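Local structure of sialyltransferase 0160 (Photobacterium damselae, 4R84) at residues H229-D234 / D289-F294; Y375-Q380 / G411-I416. The protein probably transfers sialic acid from its CMP-activated donor to acceptor glycans, as a sialyltransferase of the GT-B structural group. All coordinates share one frame; numbering follows the deposited sequence.

Read from the N terminus, the chain first closes contact 1, where strand 225-233 pairs in parallel with strand 290-294 after a largely helical excursion that includes helices 237-246 and 252-267. Only then does contact 2 open: helix 373-388 meets helix 412-419 across a shorter loop that carries strand 401-405. The two loops therefore follow in series and neither encloses the other. Contact 1 joins neighbouring strands of the large mixed sheet, whereas contact 2 joins helices flanking the four-stranded parallel sheet. Their centres lie about 38 Å apart and their nearest atoms about 23 Å, with the CMP-sialic acid analogue bound near Q380.

Contact 1. Residues H229-D234 / D289-F294; sequences HISLYD and DTDYYF
Y233 and Y293 lie side by side on one face of two parallel strands, their rings nearly parallel (16°) but slid so far apart that they barely overlap. Followed outward, Y293 starts with CB 3.5 Å from L232 O and close to Y233 CD2; its CG and CD2 pass along Y233 CE2, CD2 at 3.6 Å; CE2 reaches S231 CB; and the hydroxyl has a weak link to a water that also binds S231 OG. With chi1 at -72°, CG stands anti to the carbonyl carbon, which lays the ring along the strand beside its neighbour. A tyrosine suits this place: the CD2 side of its ring lies over the rim of one face of the Y233 ring, while its OH reaches water.

At the strand start, the H229 ring sets one face over D289 O and presents its edge to D291, with CE1 3.1 Å from D291 OD2. One water joins H229 NE2 to both D289 OD1 and D291 OD1, the latter also salt-bridged to K318. Beta-branched I230 and T290 share the other face with L232, whose CD1 rests 3.7 Å from Y292 CE1; the Y292 hydroxyl bonds H285.

Five backbone bonds zip the strands, from I230 N to D289 O through Y293 N to L232 O (2.7 Å) and on to D234 N with Y293 O. D234 OD2 bonds Y240 OH and L295 N, linking the first strand's end to helix 237-246 and to the residue following the second. Such parallel pairing, with a helical connection between the strands, is characteristic of the Rossmann-like domains of GT-B glycosyltransferases.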
loop_
_atom_site.group_PDB
_atom_site.type_symbol
_atom_site.label_atom_id
_atom_site.label_comp_id
_atom_site.label_asym_id
_atom_site.label_seq_id
_atom_site.Cartn_x
_atom_site.Cartn_y
_atom_site.Cartn_z
ATOM N N HIS A 229 -2.969 -13.296 6.500
ATOM C CA HIS A 229 -2.936 -11.860 6.780
ATOM C C HIS A 229 -3.718 -11.053 5.748
ATOM O O HIS A 229 -3.735 -11.394 4.571
ATOM C CB HIS A 229 -1.503 -11.350 6.804
ATOM C CG HIS A 229 -1.344 -10.070 7.557
ATOM N ND1 HIS A 229 -1.413 -8.833 6.949
ATOM C CD2 HIS A 229 -1.157 -9.832 8.876
ATOM C CE1 HIS A 229 -1.256 -7.891 7.859
ATOM N NE2 HIS A 229 -1.101 -8.468 9.036
ATOM N N ILE A 230 -4.339 -9.957 6.199
ATOM C CA ILE A 230 -5.044 -9.047 5.301
ATOM C C ILE A 230 -4.536 -7.645 5.607
ATOM O O ILE A 230 -4.494 -7.259 6.766
ATOM C CB ILE A 230 -6.570 -9.110 5.506
ATOM C CG1 ILE A 230 -7.079 -10.529 5.295
ATOM C CG2 ILE A 230 -7.297 -8.132 4.563
ATOM C CD1 ILE A 230 -8.584 -10.686 5.556
ATOM N N SER A 231 -4.086 -6.919 4.585
ATOM C CA SER A 231 -3.667 -5.518 4.768
ATOM C C SER A 231 -4.579 -4.663 3.915
ATOM O O SER A 231 -4.621 -4.840 2.694
ATOM C CB SER A 231 -2.204 -5.289 4.374
ATOM O OG SER A 231 -1.295 -5.992 5.222
ATOM N N LEU A 232 -5.284 -3.726 4.551
ATOM C CA LEU A 232 -6.232 -2.867 3.854
ATOM C C LEU A 232 -5.726 -1.435 3.879
ATOM O O LEU A 232 -5.247 -0.967 4.910
ATOM C CB LEU A 232 -7.620 -2.965 4.504
ATOM C CG LEU A 232 -8.180 -4.388 4.584
ATOM C CD1 LEU A 232 -9.537 -4.384 5.264
ATOM C CD2 LEU A 232 -8.296 -5.037 3.199
ATOM N N TYR A 233 -5.785 -0.765 2.731
ATOM C CA TYR A 233 -5.274 0.599 2.604
ATOM C C TYR A 233 -6.365 1.551 2.150
ATOM O O TYR A 233 -7.066 1.279 1.177
ATOM C CB TYR A 233 -4.118 0.659 1.595
ATOM C CG TYR A 233 -2.956 -0.267 1.924
ATOM C CD1 TYR A 233 -3.026 -1.628 1.623
ATOM C CD2 TYR A 233 -1.799 0.216 2.519
ATOM C CE1 TYR A 233 -1.966 -2.485 1.909
ATOM C CE2 TYR A 233 -0.724 -0.646 2.821
ATOM C CZ TYR A 233 -0.828 -1.983 2.517
ATOM O OH TYR A 233 0.214 -2.833 2.806
ATOM N N ASP A 234 -6.503 2.681 2.832
ATOM C CA ASP A 234 -7.355 3.753 2.309
ATOM C C ASP A 234 -6.908 4.157 0.925
ATOM O O ASP A 234 -5.712 4.215 0.670
ATOM C CB ASP A 234 -7.281 5.003 3.188
ATOM C CG ASP A 234 -7.972 4.839 4.508
ATOM O OD1 ASP A 234 -8.888 4.002 4.617
ATOM O OD2 ASP A 234 -7.588 5.577 5.442
ATOM N N ASP A 289 -6.275 -12.001 10.748
ATOM C CA ASP A 289 -5.236 -11.058 11.151
ATOM C C ASP A 289 -5.172 -9.924 10.132
ATOM O O ASP A 289 -4.656 -10.107 9.035
ATOM C CB ASP A 289 -3.885 -11.761 11.262
ATOM C CG ASP A 289 -2.811 -10.873 11.853
ATOM O OD1 ASP A 289 -3.130 -9.743 12.283
ATOM O OD2 ASP A 289 -1.653 -11.324 11.930
ATOM N N THR A 290 -5.675 -8.757 10.533
ATOM C CA THR A 290 -5.922 -7.643 9.627
ATOM C C THR A 290 -5.326 -6.344 10.140
ATOM O O THR A 290 -5.481 -6.008 11.312
ATOM C CB THR A 290 -7.441 -7.403 9.430
ATOM O OG1 THR A 290 -8.064 -8.596 8.949
ATOM C CG2 THR A 290 -7.708 -6.242 8.452
ATOM N N ASP A 291 -4.656 -5.622 9.249
ATOM C CA ASP A 291 -4.233 -4.253 9.513
ATOM C C ASP A 291 -5.052 -3.323 8.631
ATOM O O ASP A 291 -5.161 -3.567 7.421
ATOM C CB ASP A 291 -2.751 -4.059 9.213
ATOM C CG ASP A 291 -1.855 -4.875 10.115
ATOM O OD1 ASP A 291 -2.188 -5.044 11.305
ATOM O OD2 ASP A 291 -0.814 -5.348 9.617
ATOM N N TYR A 292 -5.608 -2.266 9.226
ATOM C CA TYR A 292 -6.258 -1.201 8.464
ATOM C C TYR A 292 -5.311 -0.019 8.423
ATOM O O TYR A 292 -5.071 0.603 9.461
ATOM C CB TYR A 292 -7.574 -0.751 9.108
ATOM C CG TYR A 292 -8.615 -1.817 9.349
ATOM C CD1 TYR A 292 -9.533 -2.169 8.358
ATOM C CD2 TYR A 292 -8.724 -2.424 10.586
ATOM C CE1 TYR A 292 -10.515 -3.122 8.599
ATOM C CE2 TYR A 292 -9.693 -3.377 10.836
ATOM C CZ TYR A 292 -10.584 -3.728 9.842
ATOM O OH TYR A 292 -11.543 -4.691 10.098
ATOM N N TYR A 293 -4.734 0.272 7.259
ATOM C CA TYR A 293 -3.839 1.410 7.151
ATOM C C TYR A 293 -4.651 2.635 6.792
ATOM O O TYR A 293 -5.182 2.729 5.685
ATOM C CB TYR A 293 -2.748 1.159 6.113
ATOM C CG TYR A 293 -1.758 0.150 6.618
ATOM C CD1 TYR A 293 -0.794 0.511 7.548
ATOM C CD2 TYR A 293 -1.819 -1.181 6.206
ATOM C CE1 TYR A 293 0.106 -0.412 8.034
ATOM C CE2 TYR A 293 -0.921 -2.122 6.698
ATOM C CZ TYR A 293 0.034 -1.720 7.611
ATOM O OH TYR A 293 0.935 -2.615 8.117
ATOM N N PHE A 294 -4.728 3.560 7.746
ATOM C CA PHE A 294 -5.432 4.826 7.567
ATOM C C PHE A 294 -4.453 5.891 7.065
ATOM O O PHE A 294 -3.389 6.069 7.649
ATOM C CB PHE A 294 -6.039 5.296 8.894
ATOM C CG PHE A 294 -7.307 4.598 9.299
ATOM C CD1 PHE A 294 -7.277 3.296 9.789
ATOM C CD2 PHE A 294 -8.523 5.280 9.280
ATOM C CE1 PHE A 294 -8.437 2.666 10.190
ATOM C CE2 PHE A 294 -9.687 4.658 9.685
ATOM C CZ PHE A 294 -9.646 3.345 10.140
HETATM O O HOH W 1 -1.524 -7.663 11.860
HETATM O O HOH W 2 1.161 -5.374 6.113
HETATM O O HOH W 3 -7.830 1.294 6.117
#

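Contact 2. Residues Y375-Q380 / G411-I416; sequences YYAQQQ and GVINDI
A377 faces I413 and I416 where two helices come closest, and its methyl is the carbon that both isoleucines touch. CB lies 3.6 Å from I416 CG2 and 3.9 Å from I413 CG2, so that one small carbon fits between two branched side chains a helical turn apart. Alanine suits the place because it has nothing beyond CB to push the helices apart: the CA atoms of A377 and I413 are 5.0 Å from each other. In both isoleucines CG2 is anti to the backbone N (chi1 -66° in I413), which turns this branch to the alanine, while the longer arm of I413 carries CD1 to 4.3 Å from Y376 CB.

Q380, one turn on from Y376, closes this packed side. Its side chain crosses that of I413 at about a right angle and lays NE2 3.7 Å from I413 CG2. The same nitrogen gives a hydrogen bond to Y376 O, 3.3 Å away, approaching from above the carbonyl plane, and OE1 takes one from T364 N; a buried amide is thereby held at both ends. The helix segments run at 40° to each other with axes 9.0 Å apart, and both helices flank the four-stranded parallel sheet of the Rossmann-like domain that carries strands 358-362 and 401-405. The side chain of Q380 lies about 7 Å from the bound CMP-3-fluoro-sialic acid.

I416, partly exposed, marks the boundary of the packed part, with CG2 still against the alanine. Beyond it lies the loose side, where the exposed residues Q378, V412 and D415 make no contact across the pair; Q378 NE2 bonds N382 OD1 of its own helix instead.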
loop_
_atom_site.group_PDB
_atom_site.type_symbol
_atom_site.label_atom_id
_atom_site.label_comp_id
_atom_site.label_asym_id
_atom_site.label_seq_id
_atom_site.Cartn_x
_atom_site.Cartn_y
_atom_site.Cartn_z
ATOM N N TYR A 375 -13.559 26.327 -21.905
ATOM C CA TYR A 375 -14.027 27.047 -20.718
ATOM C C TYR A 375 -13.386 26.489 -19.453
ATOM O O TYR A 375 -12.945 27.242 -18.588
ATOM C CB TYR A 375 -15.550 26.978 -20.606
ATOM C CG TYR A 375 -16.145 27.412 -19.272
ATOM C CD1 TYR A 375 -16.216 26.539 -18.194
ATOM C CD2 TYR A 375 -16.672 28.693 -19.108
ATOM C CE1 TYR A 375 -16.778 26.922 -16.995
ATOM C CE2 TYR A 375 -17.240 29.080 -17.906
ATOM C CZ TYR A 375 -17.287 28.197 -16.855
ATOM O OH TYR A 375 -17.844 28.573 -15.646
ATOM N N TYR A 376 -13.326 25.162 -19.343
ATOM C CA TYR A 376 -12.810 24.558 -18.121
ATOM C C TYR A 376 -11.328 24.811 -17.988
ATOM O O TYR A 376 -10.843 25.025 -16.879
ATOM C CB TYR A 376 -13.140 23.048 -18.072
ATOM C CG TYR A 376 -14.639 22.893 -17.955
ATOM C CD1 TYR A 376 -15.291 23.194 -16.767
ATOM C CD2 TYR A 376 -15.412 22.518 -19.052
ATOM C CE1 TYR A 376 -16.680 23.105 -16.662
ATOM C CE2 TYR A 376 -16.796 22.417 -18.952
ATOM C CZ TYR A 376 -17.421 22.717 -17.771
ATOM O OH TYR A 376 -18.792 22.627 -17.690
ATOM N N ALA A 377 -10.615 24.826 -19.110
ATOM C CA ALA A 377 -9.192 25.174 -19.091
ATOM C C ALA A 377 -9.015 26.634 -18.694
ATOM O O ALA A 377 -8.131 26.970 -17.910
ATOM C CB ALA A 377 -8.553 24.915 -20.450
ATOM N N GLN A 378 -9.872 27.502 -19.225
ATOM C CA GLN A 378 -9.740 28.928 -18.943
ATOM C C GLN A 378 -9.999 29.255 -17.472
ATOM O O GLN A 378 -9.340 30.129 -16.906
ATOM C CB GLN A 378 -10.674 29.749 -19.840
ATOM C CG GLN A 378 -10.584 31.273 -19.623
ATOM C CD GLN A 378 -9.175 31.828 -19.826
ATOM O OE1 GLN A 378 -8.504 31.512 -20.809
ATOM N NE2 GLN A 378 -8.732 32.679 -18.903
ATOM N N GLN A 379 -10.949 28.564 -16.849
ATOM C CA GLN A 379 -11.219 28.813 -15.446
ATOM C C GLN A 379 -10.010 28.478 -14.589
ATOM O O GLN A 379 -9.712 29.176 -13.617
ATOM C CB GLN A 379 -12.429 28.022 -14.964
ATOM C CG GLN A 379 -13.725 28.403 -15.660
ATOM C CD GLN A 379 -13.866 29.912 -15.810
ATOM O OE1 GLN A 379 -14.036 30.625 -14.832
ATOM N NE2 GLN A 379 -13.841 30.391 -17.055
ATOM N N GLN A 380 -9.292 27.422 -14.969
ATOM C CA GLN A 380 -8.123 27.011 -14.204
ATOM C C GLN A 380 -6.989 28.000 -14.418
ATOM O O GLN A 380 -6.265 28.330 -13.475
ATOM C CB GLN A 380 -7.725 25.590 -14.573
ATOM C CG GLN A 380 -8.865 24.600 -14.267
ATOM C CD GLN A 380 -8.494 23.157 -14.556
ATOM O OE1 GLN A 380 -7.578 22.601 -13.949
ATOM N NE2 GLN A 380 -9.194 22.552 -15.500
ATOM N N GLY A 411 -6.157 15.792 -21.036
ATOM C CA GLY A 411 -6.047 15.987 -22.475
ATOM C C GLY A 411 -5.608 17.393 -22.861
ATOM O O GLY A 411 -4.631 17.918 -22.331
ATOM N N VAL A 412 -6.348 18.003 -23.780
ATOM C CA VAL A 412 -6.009 19.327 -24.300
ATOM C C VAL A 412 -6.110 20.408 -23.218
ATOM O O VAL A 412 -5.457 21.446 -23.304
ATOM C CB VAL A 412 -6.912 19.664 -25.513
ATOM C CG1 VAL A 412 -6.683 21.074 -26.001
ATOM C CG2 VAL A 412 -6.623 18.688 -26.644
ATOM N N ILE A 413 -6.919 20.164 -22.191
ATOM C CA ILE A 413 -7.006 21.110 -21.079
ATOM C C ILE A 413 -5.614 21.343 -20.491
ATOM O O ILE A 413 -5.216 22.462 -20.201
ATOM C CB ILE A 413 -7.951 20.592 -19.989
ATOM C CG1 ILE A 413 -9.386 20.529 -20.516
ATOM C CG2 ILE A 413 -7.859 21.452 -18.748
ATOM C CD1 ILE A 413 -10.389 20.070 -19.489
ATOM N N ASN A 414 -4.859 20.265 -20.331
ATOM C CA ASN A 414 -3.506 20.388 -19.811
ATOM C C ASN A 414 -2.621 21.200 -20.740
ATOM O O ASN A 414 -1.836 22.034 -20.281
ATOM C CB ASN A 414 -2.893 19.005 -19.567
ATOM C CG ASN A 414 -3.590 18.253 -18.438
ATOM O OD1 ASN A 414 -4.410 18.819 -17.709
ATOM N ND2 ASN A 414 -3.256 16.978 -18.287
ATOM N N ASP A 415 -2.750 20.970 -22.044
ATOM C CA ASP A 415 -1.957 21.733 -23.012
ATOM C C ASP A 415 -2.267 23.232 -22.972
ATOM O O ASP A 415 -1.360 24.056 -23.067
ATOM C CB ASP A 415 -2.176 21.228 -24.439
ATOM C CG ASP A 415 -1.874 19.757 -24.593
ATOM O OD1 ASP A 415 -0.992 19.239 -23.878
ATOM O OD2 ASP A 415 -2.488 19.131 -25.477
ATOM N N ILE A 416 -3.551 23.569 -22.863
ATOM C CA ILE A 416 -3.996 24.967 -22.810
ATOM C C ILE A 416 -3.450 25.659 -21.574
ATOM O O ILE A 416 -2.896 26.762 -21.664
ATOM C CB ILE A 416 -5.536 25.067 -22.821
ATOM C CG1 ILE A 416 -6.085 24.619 -24.178
ATOM C CG2 ILE A 416 -5.997 26.500 -22.518
ATOM C CD1 ILE A 416 -7.582 24.431 -24.199
#